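Side-chain contacts in N-acetylmuramoyl-L-alanine amidase (Peptoclostridium difficile, PDB 4RN7), which probably hydrolyses the amide bond between N-acetylmuramic acid and L-alanine in bacterial peptidoglycan, this chain being the zinc-binding amidase part of a longer, probably membrane-anchored protein: residues L33-K38 and V79-N84; Q112-T117 and I145-G150; V122-R127 and E164-Q169; Y4-D9 and N41-Q46. All coordinates share one frame; numbering follows the deposited sequence. Where two conformers were deposited one is given.

How the interactions relate
The four contacts share one mixed sheet, which is packed against helices 28-44, 107-122 and 164-185. Interactions 1 and 4 both use helix 28-44, against neighbouring strands 77-84 and 4-10; their centres lie about 13 Å apart. Interaction 2 is centred about 11 Å from interaction 1, on the next strand, 144-151. Interaction 3 is peripheral, its centre about 19 Å from that of interaction 4, yet the salt bridge between D168 and K42 joins the two. Along the chain, the segments of interactions 4 and 1 alternate, and those of 2 and 3 alternate later. Early and late parts of the chain thus meet in one layered domain, with zinc ligand H82 in interaction 1.

Interaction 1 (L33-K38 and V79-N84); sequences LQIAKK and VSIHLN. With ZN (zinc ion), chain B.
I81 is the bump of this contact. One of its branches packs on I35 of helix 33-38; the other faces A36 more loosely. Methyl CG2 of I81 lies 3.8 Å from CG2 of I35. The same methyl also approaches the branch point, at 4.1 Å from CB of I35, so it rests against the forked root of that side chain and not against its far end. The CG1 arm of I81 reaches toward the small side chain of A36, where it stands 4.5 Å from CB. A36 gives the helix surface a low spot beside the bulkier I35. The far end of I35 goes another way. CG1 is anti to the carbonyl carbon (chi1 -69°), which carries CD1 along the strand to L83. There I35 CD1 and L83 CD2 meet more loosely, at 4.3 Å. All of these contacts are apolar and buried. H82 points away from the helix, and its ND1 binds zinc at 2.1 Å. H12 and E28 complete the protein ligands, and E28 also accepts a hydrogen bond from the backbone N of L83. Segment 33-38 runs at 145° to segment 79-84, and their axes approach to 8.4 Å. Strand 77-84 lies between strands 4-10 and 144-151. Helix 164-185 packs beside the contact: Q167 and L170 touch I35, and I174 touches I81. On strand 4-10, I8 and P10 touch A36.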
loop_
_atom_site.group_PDB
_atom_site.type_symbol
_atom_site.label_atom_id
_atom_site.label_comp_id
_atom_site.label_asym_id
_atom_site.label_seq_id
_atom_site.Cartn_x
_atom_site.Cartn_y
_atom_site.Cartn_z
ATOM N N LEU A 33 -8.606 2.027 -3.369
ATOM C CA LEU A 33 -8.665 3.430 -3.786
ATOM C C LEU A 33 -9.034 4.312 -2.586
ATOM O O LEU A 33 -8.470 5.395 -2.429
ATOM C CB LEU A 33 -9.664 3.609 -4.921
ATOM C CG LEU A 33 -9.715 4.988 -5.563
ATOM C CD1 LEU A 33 -8.340 5.311 -6.144
ATOM C CD2 LEU A 33 -10.777 5.016 -6.658
ATOM N N GLN A 34 -9.936 3.834 -1.721
ATOM C CA GLN A 34 -10.355 4.619 -0.566
ATOM C C GLN A 34 -9.187 4.837 0.376
ATOM O O GLN A 34 -8.939 5.956 0.828
ATOM C CB GLN A 34 -11.500 3.929 0.191
ATOM C CG GLN A 34 -12.822 3.925 -0.563
ATOM C CD GLN A 34 -13.899 3.142 0.169
ATOM O OE1 GLN A 34 -13.714 2.730 1.311
ATOM N NE2 GLN A 34 -15.024 2.926 -0.496
ATOM N N ILE A 35 -8.470 3.761 0.668
ATOM C CA ILE A 35 -7.321 3.838 1.559
ATOM C C ILE A 35 -6.220 4.706 0.943
ATOM O O ILE A 35 -5.629 5.539 1.635
ATOM C CB ILE A 35 -6.792 2.431 1.875
ATOM C CG1 ILE A 35 -7.806 1.673 2.746
ATOM C CG2 ILE A 35 -5.437 2.487 2.566
ATOM C CD1 ILE A 35 -7.511 0.187 2.878
ATOM N N ALA A 36 -5.962 4.532 -0.355
ATOM C CA ALA A 36 -4.917 5.284 -1.044
ATOM C C ALA A 36 -5.225 6.776 -1.063
ATOM O O ALA A 36 -4.322 7.609 -0.949
ATOM C CB ALA A 36 -4.750 4.774 -2.476
ATOM N N LYS A 37 -6.500 7.118 -1.236
ATOM C CA LYS A 37 -6.892 8.521 -1.270
ATOM C C LYS A 37 -6.611 9.194 0.065
ATOM O O LYS A 37 -6.153 10.337 0.101
ATOM C CB LYS A 37 -8.361 8.677 -1.656
ATOM C CG LYS A 37 -8.593 8.574 -3.161
ATOM C CD LYS A 37 -10.063 8.734 -3.506
ATOM C CE LYS A 37 -10.259 8.725 -5.020
ATOM N NZ LYS A 37 -11.702 8.683 -5.396
ATOM N N LYS A 38 -6.888 8.490 1.162
ATOM C CA LYS A 38 -6.598 9.029 2.481
ATOM C C LYS A 38 -5.098 9.189 2.669
ATOM O O LYS A 38 -4.641 10.213 3.192
ATOM C CB LYS A 38 -7.186 8.132 3.574
ATOM C CG LYS A 38 -8.699 8.235 3.684
ATOM C CD LYS A 38 -9.199 7.538 4.956
ATOM C CE LYS A 38 -10.716 7.624 5.069
ATOM N NZ LYS A 38 -11.381 7.067 3.863
ATOM N N VAL A 79 4.588 3.187 -2.788
ATOM C CA VAL A 79 3.761 2.405 -1.858
ATOM C C VAL A 79 2.536 1.913 -2.613
ATOM O O VAL A 79 1.720 2.725 -3.103
ATOM C CB VAL A 79 3.326 3.220 -0.621
ATOM C CG1 VAL A 79 2.501 2.340 0.344
ATOM C CG2 VAL A 79 4.546 3.778 0.104
ATOM N N SER A 80 2.428 0.596 -2.740
ATOM C CA SER A 80 1.270 -0.015 -3.380
ATOM C C SER A 80 0.322 -0.457 -2.277
ATOM O O SER A 80 0.765 -0.978 -1.244
ATOM C CB SER A 80 1.689 -1.217 -4.224
ATOM O OG SER A 80 0.592 -1.748 -4.953
ATOM N N ILE A 81 -0.970 -0.244 -2.495
ATOM C CA ILE A 81 -1.977 -0.546 -1.473
ATOM C C ILE A 81 -2.878 -1.672 -1.971
ATOM O O ILE A 81 -3.558 -1.511 -2.985
ATOM C CB ILE A 81 -2.841 0.697 -1.197
ATOM C CG1 ILE A 81 -1.971 1.825 -0.613
ATOM C CG2 ILE A 81 -3.987 0.352 -0.250
ATOM C CD1 ILE A 81 -1.344 1.477 0.749
ATOM N N HIS A 82 -2.877 -2.806 -1.271
ATOM C CA HIS A 82 -3.682 -3.962 -1.660
ATOM C C HIS A 82 -4.375 -4.520 -0.417
ATOM O O HIS A 82 -4.103 -4.064 0.684
ATOM C CB HIS A 82 -2.796 -5.060 -2.237
ATOM C CG HIS A 82 -2.447 -4.871 -3.678
ATOM N ND1 HIS A 82 -2.944 -5.692 -4.665
ATOM C CD2 HIS A 82 -1.644 -3.972 -4.302
ATOM C CE1 HIS A 82 -2.466 -5.310 -5.838
ATOM N NE2 HIS A 82 -1.669 -4.273 -5.648
ATOM N N LEU A 83 -5.285 -5.476 -0.607
ATOM C CA LEU A 83 -5.848 -6.235 0.519
ATOM C C LEU A 83 -5.497 -7.691 0.287
ATOM O O LEU A 83 -5.423 -8.162 -0.852
ATOM C CB LEU A 83 -7.366 -6.086 0.612
ATOM C CG LEU A 83 -7.911 -4.657 0.700
ATOM C CD1 LEU A 83 -9.442 -4.659 0.690
ATOM C CD2 LEU A 83 -7.383 -3.983 1.960
ATOM N N ASN A 84 -5.279 -8.418 1.367
ATOM C CA ASN A 84 -4.877 -9.790 1.234
ATOM C C ASN A 84 -6.084 -10.695 0.996
ATOM O O ASN A 84 -7.246 -10.296 1.198
ATOM C CB ASN A 84 -4.111 -10.221 2.492
ATOM C CG ASN A 84 -2.920 -11.104 2.173
ATOM O OD1 ASN A 84 -2.973 -11.915 1.251
ATOM N ND2 ASN A 84 -1.839 -10.951 2.934
HETATM ZN ZN ZN B . -4.415 -7.164 -4.630
#

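Interaction 2 (Q112-T117 and I145-G150); sequences QTVQST and ILIECG
V114 carries the tight part of this contact, packing against I145 and I147. CD1 of I145 sits against CB and both methyls of V114, closest at 3.8 Å from CG2. CD1 of I147 meets V114 CG1 alone, also at 3.8 Å. CG1 of I145 stands between the backbone N and the carbonyl carbon (chi1 62°), which brings its CD1 to the valine. I147 meets the valine at about a right angle. All three side chains are buried. The open side is formed by S116, which is exposed, and Q112, partly exposed. OG of S116 accepts a bent bond of 2.9 Å from NE2 of Q112, with 131° at the hydrogen. T113 and T117 form a flank next to helix 164-185, where they touch S180 and Q176. OG1 of T117 donates to O of T113, four residues back, at 2.7 Å. The backbone N of T117 reaches the same oxygen from the opposite face of its plane. Around the contact, L110 and A111 of helix 107-122 also touch I145, and I118 touches I147. I174 of helix 164-185 covers I147 as well. Strand 144-151 runs between strands 77-84 and 95-99, whose V79, I95 and T97 add further side-chain contacts.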
loop_
_atom_site.group_PDB
_atom_site.type_symbol
_atom_site.label_atom_id
_atom_site.label_comp_id
_atom_site.label_asym_id
_atom_site.label_seq_id
_atom_site.Cartn_x
_atom_site.Cartn_y
_atom_site.Cartn_z
ATOM N N GLN A 112 10.059 -2.525 6.738
ATOM C CA GLN A 112 10.032 -2.762 8.177
ATOM C C GLN A 112 9.542 -1.533 8.945
ATOM O O GLN A 112 8.751 -1.651 9.887
ATOM C CB GLN A 112 11.402 -3.205 8.694
ATOM C CG GLN A 112 11.383 -3.635 10.158
ATOM C CD GLN A 112 10.452 -4.816 10.415
ATOM O OE1 GLN A 112 10.837 -5.969 10.227
ATOM N NE2 GLN A 112 9.221 -4.529 10.843
ATOM N N THR A 113 10.009 -0.355 8.540
ATOM C CA THR A 113 9.623 0.885 9.209
ATOM C C THR A 113 8.118 1.135 9.067
ATOM O O THR A 113 7.429 1.397 10.063
ATOM C CB THR A 113 10.444 2.077 8.684
ATOM O OG1 THR A 113 11.831 1.832 8.941
ATOM C CG2 THR A 113 10.032 3.367 9.371
ATOM N N VAL A 114 7.614 1.032 7.840
ATOM C CA VAL A 114 6.182 1.194 7.593
ATOM C C VAL A 114 5.366 0.125 8.332
ATOM O O VAL A 114 4.411 0.451 9.044
ATOM C CB VAL A 114 5.868 1.210 6.089
ATOM C CG1 VAL A 114 4.369 1.034 5.841
ATOM C CG2 VAL A 114 6.368 2.522 5.463
ATOM N N GLN A 115 5.755 -1.140 8.190
ATOM C CA GLN A 115 5.061 -2.231 8.896
ATOM C C GLN A 115 4.985 -2.031 10.414
ATOM O O GLN A 115 3.909 -2.156 11.009
ATOM C CB GLN A 115 5.712 -3.579 8.573
ATOM C CG GLN A 115 5.139 -4.759 9.357
ATOM C CD GLN A 115 3.805 -5.231 8.809
ATOM O OE1 GLN A 115 3.443 -4.928 7.672
ATOM N NE2 GLN A 115 3.066 -5.986 9.621
ATOM N N SER A 116 6.114 -1.716 11.042
ATOM C CA SER A 116 6.126 -1.508 12.484
ATOM C C SER A 116 5.263 -0.322 12.906
ATOM O O SER A 116 4.605 -0.364 13.943
ATOM C CB SER A 116 7.557 -1.330 12.982
ATOM O OG SER A 116 8.290 -2.520 12.789
ATOM N N THR A 117 5.261 0.730 12.093
ATOM C CA THR A 117 4.502 1.927 12.424
ATOM C C THR A 117 2.997 1.656 12.302
ATOM O O THR A 117 2.206 2.083 13.155
ATOM C CB THR A 117 4.926 3.110 11.534
ATOM O OG1 THR A 117 6.343 3.308 11.663
ATOM C CG2 THR A 117 4.207 4.377 11.966
ATOM N N ILE A 145 7.371 -0.733 -1.749
ATOM C CA ILE A 145 6.701 -1.709 -0.892
ATOM C C ILE A 145 5.254 -1.887 -1.340
ATOM O O ILE A 145 4.695 -1.023 -2.031
ATOM C CB ILE A 145 6.734 -1.309 0.606
ATOM C CG1 ILE A 145 5.994 0.021 0.838
ATOM C CG2 ILE A 145 8.182 -1.249 1.105
ATOM C CD1 ILE A 145 5.828 0.397 2.313
ATOM N N LEU A 146 4.659 -3.017 -0.961
ATOM C CA LEU A 146 3.244 -3.252 -1.204
ATOM C C LEU A 146 2.681 -3.661 0.138
ATOM O O LEU A 146 3.164 -4.614 0.747
ATOM C CB LEU A 146 3.027 -4.368 -2.244
ATOM C CG LEU A 146 1.574 -4.745 -2.590
ATOM C CD1 LEU A 146 1.483 -5.255 -4.021
ATOM C CD2 LEU A 146 0.993 -5.793 -1.626
ATOM N N ILE A 147 1.683 -2.917 0.609
ATOM C CA ILE A 147 1.079 -3.229 1.894
ATOM C C ILE A 147 -0.211 -3.999 1.680
ATOM O O ILE A 147 -1.109 -3.503 1.000
ATOM C CB ILE A 147 0.767 -1.959 2.694
ATOM C CG1 ILE A 147 1.983 -1.029 2.717
ATOM C CG2 ILE A 147 0.392 -2.329 4.142
ATOM C CD1 ILE A 147 1.685 0.375 3.227
ATOM N N GLU A 148 -0.303 -5.192 2.282
ATOM C CA GLU A 148 -1.523 -6.000 2.244
ATOM C C GLU A 148 -2.319 -5.642 3.493
ATOM O O GLU A 148 -2.023 -6.125 4.587
ATOM C CB GLU A 148 -1.203 -7.501 2.232
ATOM C CG GLU A 148 -0.488 -7.990 0.945
ATOM C CD GLU A 148 -1.419 -8.100 -0.250
ATOM O OE1 GLU A 148 -2.560 -7.615 -0.174
ATOM O OE2 GLU A 148 -1.015 -8.666 -1.287
ATOM N N CYS A 149 -3.334 -4.802 3.313
ATOM C CA CYS A 149 -3.945 -4.090 4.436
ATOM C C CYS A 149 -5.040 -4.865 5.169
ATOM O O CYS A 149 -6.029 -4.272 5.613
ATOM C CB CYS A 149 -4.502 -2.748 3.973
ATOM S SG CYS A 149 -3.219 -1.598 3.387
ATOM N N GLY A 150 -4.869 -6.175 5.299
ATOM C CA GLY A 150 -5.852 -6.989 6.003
ATOM C C GLY A 150 -6.469 -7.949 5.005
ATOM O O GLY A 150 -6.316 -7.756 3.797
#

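Interaction 3 (V122-R127 and E164-Q169); sequences VKVRDR and EKYQDQ
The ring of Y166 is the flat group here, and V124 and V122 meet it in different ways. V124 comes to the edge, near the ring plane, with its CG1 4.1 Å from CZ of Y166. The same methyl is modelled 3.0 Å from the OH of Y166. That is short for a carbon and an oxygen, so the exact value is doubtful. V122 approaches the ring obliquely, with CG1 3.9 Å from CE1 of Y166. The tyrosine reaches both valines because its CG is anti to the backbone N (chi1 -175°), which swings the ring out from the helix. V122 CG1 has a second neighbour in CB of Q169, at 3.7 Å. This methyl lies in the angle between the ring and Q169, one turn on. V122 has the largest share of the contact, and its CA is 6.0 Å from that of Q169. The packing is apolar but lies at the surface. K123 follows helix 107-122 with positive phi and turns the chain toward strand 126-131. Helix 164-185 begins at the other segment, where the side chain of N163 accepts a hydrogen bond from N of Y166. So the end of one helix and the loop after it lean on the start of another. K38 and K42 of helix 28-44 flank that start through salt bridges to E164 and D168.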
loop_
_atom_site.group_PDB
_atom_site.type_symbol
_atom_site.label_atom_id
_atom_site.label_comp_id
_atom_site.label_asym_id
_atom_site.label_seq_id
_atom_site.Cartn_x
_atom_site.Cartn_y
_atom_site.Cartn_z
ATOM N N VAL A 122 -2.817 0.938 14.242
ATOM C CA VAL A 122 -4.082 0.202 14.150
ATOM C C VAL A 122 -4.101 -1.005 15.084
ATOM O O VAL A 122 -5.176 -1.543 15.398
ATOM C CB VAL A 122 -4.406 -0.241 12.710
ATOM C CG1 VAL A 122 -4.921 0.933 11.906
ATOM C CG2 VAL A 122 -3.182 -0.828 12.056
ATOM N N LYS A 123 -2.917 -1.413 15.536
ATOM C CA LYS A 123 -2.800 -2.480 16.546
ATOM C C LYS A 123 -3.466 -3.758 16.042
ATOM O O LYS A 123 -4.324 -4.358 16.702
ATOM C CB LYS A 123 -3.363 -2.041 17.906
ATOM C CG LYS A 123 -2.620 -0.866 18.541
ATOM C CD LYS A 123 -3.472 0.395 18.536
ATOM N N VAL A 124 -3.055 -4.131 14.837
ATOM C CA VAL A 124 -3.517 -5.308 14.131
ATOM C C VAL A 124 -2.428 -6.347 14.296
ATOM O O VAL A 124 -1.340 -6.045 14.792
ATOM C CB VAL A 124 -3.653 -5.008 12.636
ATOM C CG1 VAL A 124 -4.776 -4.030 12.406
ATOM C CG2 VAL A 124 -2.359 -4.431 12.108
ATOM N N ARG A 125 -2.718 -7.564 13.857
ATOM C CA ARG A 125 -1.764 -8.657 13.939
ATOM C C ARG A 125 -0.585 -8.359 13.022
ATOM O O ARG A 125 -0.776 -8.001 11.857
ATOM C CB ARG A 125 -2.457 -9.955 13.534
ATOM C CG ARG A 125 -1.570 -11.169 13.445
ATOM C CD ARG A 125 -2.438 -12.425 13.478
ATOM N NE ARG A 125 -1.758 -13.571 12.894
ATOM C CZ ARG A 125 -1.039 -14.441 13.595
ATOM N NH1 ARG A 125 -0.908 -14.295 14.910
ATOM N NH2 ARG A 125 -0.449 -15.458 12.980
ATOM N N ASP A 126 0.626 -8.490 13.558
ATOM C CA ASP A 126 1.849 -8.153 12.820
ATOM C C ASP A 126 2.360 -9.376 12.044
ATOM O O ASP A 126 3.032 -10.246 12.602
ATOM C CB ASP A 126 2.892 -7.608 13.812
ATOM C CG ASP A 126 4.205 -7.231 13.165
ATOM O OD1 ASP A 126 4.327 -7.275 11.924
ATOM O OD2 ASP A 126 5.131 -6.867 13.922
ATOM N N ARG A 127 2.021 -9.443 10.757
ATOM C CA ARG A 127 2.438 -10.550 9.903
ATOM C C ARG A 127 3.858 -10.352 9.364
ATOM O O ARG A 127 4.385 -11.216 8.658
ATOM C CB ARG A 127 1.451 -10.748 8.746
ATOM C CG ARG A 127 0.028 -11.067 9.197
ATOM C CD ARG A 127 -0.935 -11.205 8.016
ATOM N NE ARG A 127 -0.599 -12.333 7.149
ATOM C CZ ARG A 127 -1.053 -13.567 7.336
ATOM N NH1 ARG A 127 -1.860 -13.840 8.353
ATOM N NH2 ARG A 127 -0.696 -14.537 6.511
ATOM N N GLU A 164 -14.304 3.881 8.000
ATOM C CA GLU A 164 -13.574 5.087 7.650
ATOM C C GLU A 164 -12.552 5.476 8.714
ATOM O O GLU A 164 -11.474 5.976 8.396
ATOM C CB GLU A 164 -14.562 6.230 7.416
ATOM C CG GLU A 164 -15.476 6.015 6.212
ATOM C CD GLU A 164 -14.911 6.602 4.927
ATOM O OE1 GLU A 164 -14.121 7.569 5.010
ATOM O OE2 GLU A 164 -15.263 6.101 3.837
ATOM N N LYS A 165 -12.891 5.253 9.978
ATOM C CA LYS A 165 -11.986 5.634 11.052
ATOM C C LYS A 165 -10.790 4.687 11.063
ATOM O O LYS A 165 -9.665 5.091 11.350
ATOM C CB LYS A 165 -12.723 5.699 12.405
ATOM C CG LYS A 165 -13.249 7.118 12.725
ATOM C CD LYS A 165 -14.384 7.127 13.747
ATOM C CE LYS A 165 -14.898 8.545 13.991
ATOM N NZ LYS A 165 -13.951 9.369 14.802
ATOM N N TYR A 166 -11.033 3.435 10.693
ATOM C CA TYR A 166 -9.968 2.461 10.577
ATOM C C TYR A 166 -9.084 2.808 9.378
ATOM O O TYR A 166 -7.860 2.730 9.457
ATOM C CB TYR A 166 -10.558 1.078 10.375
ATOM C CG TYR A 166 -9.521 0.003 10.356
ATOM C CD1 TYR A 166 -8.973 -0.463 11.542
ATOM C CD2 TYR A 166 -9.079 -0.546 9.159
ATOM C CE1 TYR A 166 -8.021 -1.446 11.542
ATOM C CE2 TYR A 166 -8.120 -1.543 9.152
ATOM C CZ TYR A 166 -7.600 -1.983 10.346
ATOM O OH TYR A 166 -6.650 -2.971 10.376
ATOM N N GLN A 167 -9.697 3.177 8.265
ATOM C CA GLN A 167 -8.901 3.574 7.109
ATOM C C GLN A 167 -8.035 4.782 7.454
ATOM O O GLN A 167 -6.896 4.884 7.006
ATOM C CB GLN A 167 -9.802 3.886 5.918
ATOM C CG GLN A 167 -10.418 2.644 5.272
ATOM C CD GLN A 167 -11.312 3.021 4.107
ATOM O OE1 GLN A 167 -11.372 4.184 3.720
ATOM N NE2 GLN A 167 -12.013 2.047 3.551
ATOM N N ASP A 168 -8.574 5.686 8.263
ATOM C CA ASP A 168 -7.847 6.893 8.640
ATOM C C ASP A 168 -6.625 6.580 9.506
ATOM O O ASP A 168 -5.544 7.129 9.297
ATOM C CB ASP A 168 -8.785 7.844 9.381
ATOM C CG ASP A 168 -8.144 9.172 9.673
ATOM O OD1 ASP A 168 -7.993 9.971 8.729
ATOM O OD2 ASP A 168 -7.797 9.419 10.848
ATOM N N GLN A 169 -6.818 5.699 10.479
ATOM C CA GLN A 169 -5.736 5.273 11.359
ATOM C C GLN A 169 -4.652 4.573 10.567
ATOM O O GLN A 169 -3.471 4.828 10.772
ATOM C CB GLN A 169 -6.252 4.302 12.404
ATOM C CG GLN A 169 -7.192 4.889 13.411
ATOM C CD GLN A 169 -7.554 3.871 14.464
ATOM O OE1 GLN A 169 -6.939 3.818 15.532
ATOM N NE2 GLN A 169 -8.545 3.040 14.162
#

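Interaction 4 (Y4-D9 and N41-Q46); sequences YTVFID and NKLSKQ
L43 reaches V6 and I8 because its CG stands anti to the carbonyl carbon (chi1 -75°) and the chain then extends to CD1 (chi2 167°). That single methyl makes the whole contact on the helix side. V6 offers CG1, anti to its backbone N (chi1 -179°), and the two methyls, V6 CG1 and L43 CD1, meet at 3.8 Å. I8 adds its CD1, which lies 4.0 Å from CD1 of L43. The methyl of L43 thus touches two strand residues that point to the same face of the sheet. The patch is small but buried. Just after L43, backbone bonds run to the third residue back. N of Q46 binds O of L43 at 3.0 Å, and N of K45 binds O of K42 at 3.3 Å. The side chain of Q46 folds back so that its NE2 also donates to O of K42, at 3.2 Å. The two donors reach that oxygen from opposite faces of its plane. L43 further touches V51 and V6 touches I49, both on strand 49-53. Strand 4-10, helix 28-44 and strand 49-53 form a beta-alpha-beta unit, and this contact is part of the packing of the helix on its first strand.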
loop_
_atom_site.group_PDB
_atom_site.type_symbol
_atom_site.label_atom_id
_atom_site.label_comp_id
_atom_site.label_asym_id
_atom_site.label_seq_id
_atom_site.Cartn_x
_atom_site.Cartn_y
_atom_site.Cartn_z
ATOM N N TYR A 4 10.569 15.335 -1.690
ATOM C CA TYR A 4 10.528 13.905 -1.954
ATOM C C TYR A 4 9.228 13.608 -2.671
ATOM O O TYR A 4 8.192 14.194 -2.346
ATOM C CB TYR A 4 10.572 13.092 -0.661
ATOM C CG TYR A 4 11.825 13.279 0.160
ATOM C CD1 TYR A 4 12.935 12.474 -0.043
ATOM C CD2 TYR A 4 11.890 14.247 1.152
ATOM C CE1 TYR A 4 14.084 12.638 0.711
ATOM C CE2 TYR A 4 13.035 14.420 1.912
ATOM C CZ TYR A 4 14.128 13.612 1.689
ATOM O OH TYR A 4 15.267 13.777 2.446
ATOM N N THR A 5 9.281 12.708 -3.647
ATOM C CA THR A 5 8.086 12.313 -4.381
ATOM C C THR A 5 7.672 10.916 -3.916
ATOM O O THR A 5 8.479 9.981 -3.951
ATOM C CB THR A 5 8.336 12.301 -5.898
ATOM O OG1 THR A 5 8.643 13.633 -6.346
ATOM C CG2 THR A 5 7.105 11.789 -6.636
ATOM N N VAL A 6 6.427 10.783 -3.470
ATOM C CA VAL A 6 5.904 9.480 -3.062
ATOM C C VAL A 6 4.877 9.045 -4.097
ATOM O O VAL A 6 3.903 9.758 -4.340
ATOM C CB VAL A 6 5.258 9.554 -1.677
ATOM C CG1 VAL A 6 4.744 8.177 -1.239
ATOM C CG2 VAL A 6 6.275 10.080 -0.663
ATOM N N PHE A 7 5.109 7.886 -4.714
ATOM C CA PHE A 7 4.182 7.349 -5.709
ATOM C C PHE A 7 3.267 6.351 -5.007
ATOM O O PHE A 7 3.744 5.363 -4.432
ATOM C CB PHE A 7 4.958 6.659 -6.827
ATOM C CG PHE A 7 4.105 6.215 -7.993
ATOM C CD1 PHE A 7 3.469 4.981 -7.975
ATOM C CD2 PHE A 7 3.953 7.030 -9.112
ATOM C CE1 PHE A 7 2.695 4.564 -9.037
ATOM C CE2 PHE A 7 3.178 6.610 -10.181
ATOM C CZ PHE A 7 2.552 5.381 -10.145
ATOM N N ILE A 8 1.960 6.615 -5.043
ATOM C CA ILE A 8 0.987 5.741 -4.386
ATOM C C ILE A 8 0.263 4.935 -5.467
ATOM O O ILE A 8 -0.252 5.502 -6.424
ATOM C CB ILE A 8 -0.054 6.540 -3.597
ATOM C CG1 ILE A 8 0.611 7.380 -2.502
ATOM C CG2 ILE A 8 -1.092 5.604 -2.973
ATOM C CD1 ILE A 8 1.395 6.561 -1.479
ATOM N N ASP A 9 0.231 3.614 -5.306
ATOM C CA ASP A 9 -0.374 2.731 -6.297
ATOM C C ASP A 9 -1.546 1.941 -5.689
ATOM O O ASP A 9 -1.345 0.912 -5.039
ATOM C CB ASP A 9 0.676 1.752 -6.826
ATOM C CG ASP A 9 0.083 0.718 -7.760
ATOM O OD1 ASP A 9 -0.656 1.108 -8.702
ATOM O OD2 ASP A 9 0.333 -0.492 -7.561
ATOM N N ASN A 41 -3.892 12.185 0.496
ATOM C CA ASN A 41 -4.285 13.456 1.086
ATOM C C ASN A 41 -3.420 13.828 2.282
ATOM O O ASN A 41 -3.036 14.986 2.439
ATOM C CB ASN A 41 -5.762 13.448 1.483
ATOM C CG ASN A 41 -6.232 14.795 2.006
ATOM O OD1 ASN A 41 -6.722 14.903 3.130
ATOM N ND2 ASN A 41 -6.064 15.830 1.199
ATOM N N LYS A 42 -3.102 12.841 3.118
ATOM C CA LYS A 42 -2.271 13.093 4.293
ATOM C C LYS A 42 -0.833 13.443 3.920
ATOM O O LYS A 42 -0.250 14.365 4.489
ATOM C CB LYS A 42 -2.293 11.900 5.256
ATOM C CG LYS A 42 -3.614 11.694 5.979
ATOM C CD LYS A 42 -3.476 10.587 7.032
ATOM C CE LYS A 42 -4.836 10.155 7.576
ATOM N NZ LYS A 42 -5.665 11.289 8.072
ATOM N N LEU A 43 -0.258 12.712 2.967
ATOM C CA LEU A 43 1.110 12.988 2.533
ATOM C C LEU A 43 1.238 14.365 1.896
ATOM O O LEU A 43 2.224 15.070 2.116
ATOM C CB LEU A 43 1.592 11.914 1.558
ATOM C CG LEU A 43 1.945 10.575 2.193
ATOM C CD1 LEU A 43 2.099 9.509 1.121
ATOM C CD2 LEU A 43 3.231 10.700 3.009
ATOM N N SER A 44 0.228 14.752 1.122
ATOM C CA SER A 44 0.287 16.017 0.399
ATOM C C SER A 44 0.314 17.219 1.342
ATOM O O SER A 44 0.720 18.310 0.941
ATOM C CB SER A 44 -0.875 16.136 -0.585
ATOM O OG SER A 44 -2.061 16.506 0.089
ATOM N N LYS A 45 -0.090 17.015 2.593
ATOM C CA LYS A 45 -0.098 18.092 3.588
ATOM C C LYS A 45 1.284 18.320 4.196
ATOM O O LYS A 45 1.549 19.374 4.785
ATOM C CB LYS A 45 -1.111 17.800 4.703
ATOM C CG LYS A 45 -2.564 17.736 4.235
ATOM C CD LYS A 45 -3.530 17.621 5.411
ATOM N N GLN A 46 2.159 17.328 4.056
ATOM C CA GLN A 46 3.524 17.437 4.553
ATOM C C GLN A 46 4.328 18.391 3.677
ATOM O O GLN A 46 4.120 18.455 2.464
ATOM C CB GLN A 46 4.185 16.061 4.609
ATOM C CG GLN A 46 3.321 14.996 5.267
ATOM C CD GLN A 46 2.856 15.401 6.655
ATOM O OE1 GLN A 46 3.596 16.038 7.409
ATOM N NE2 GLN A 46 1.620 15.038 6.996
#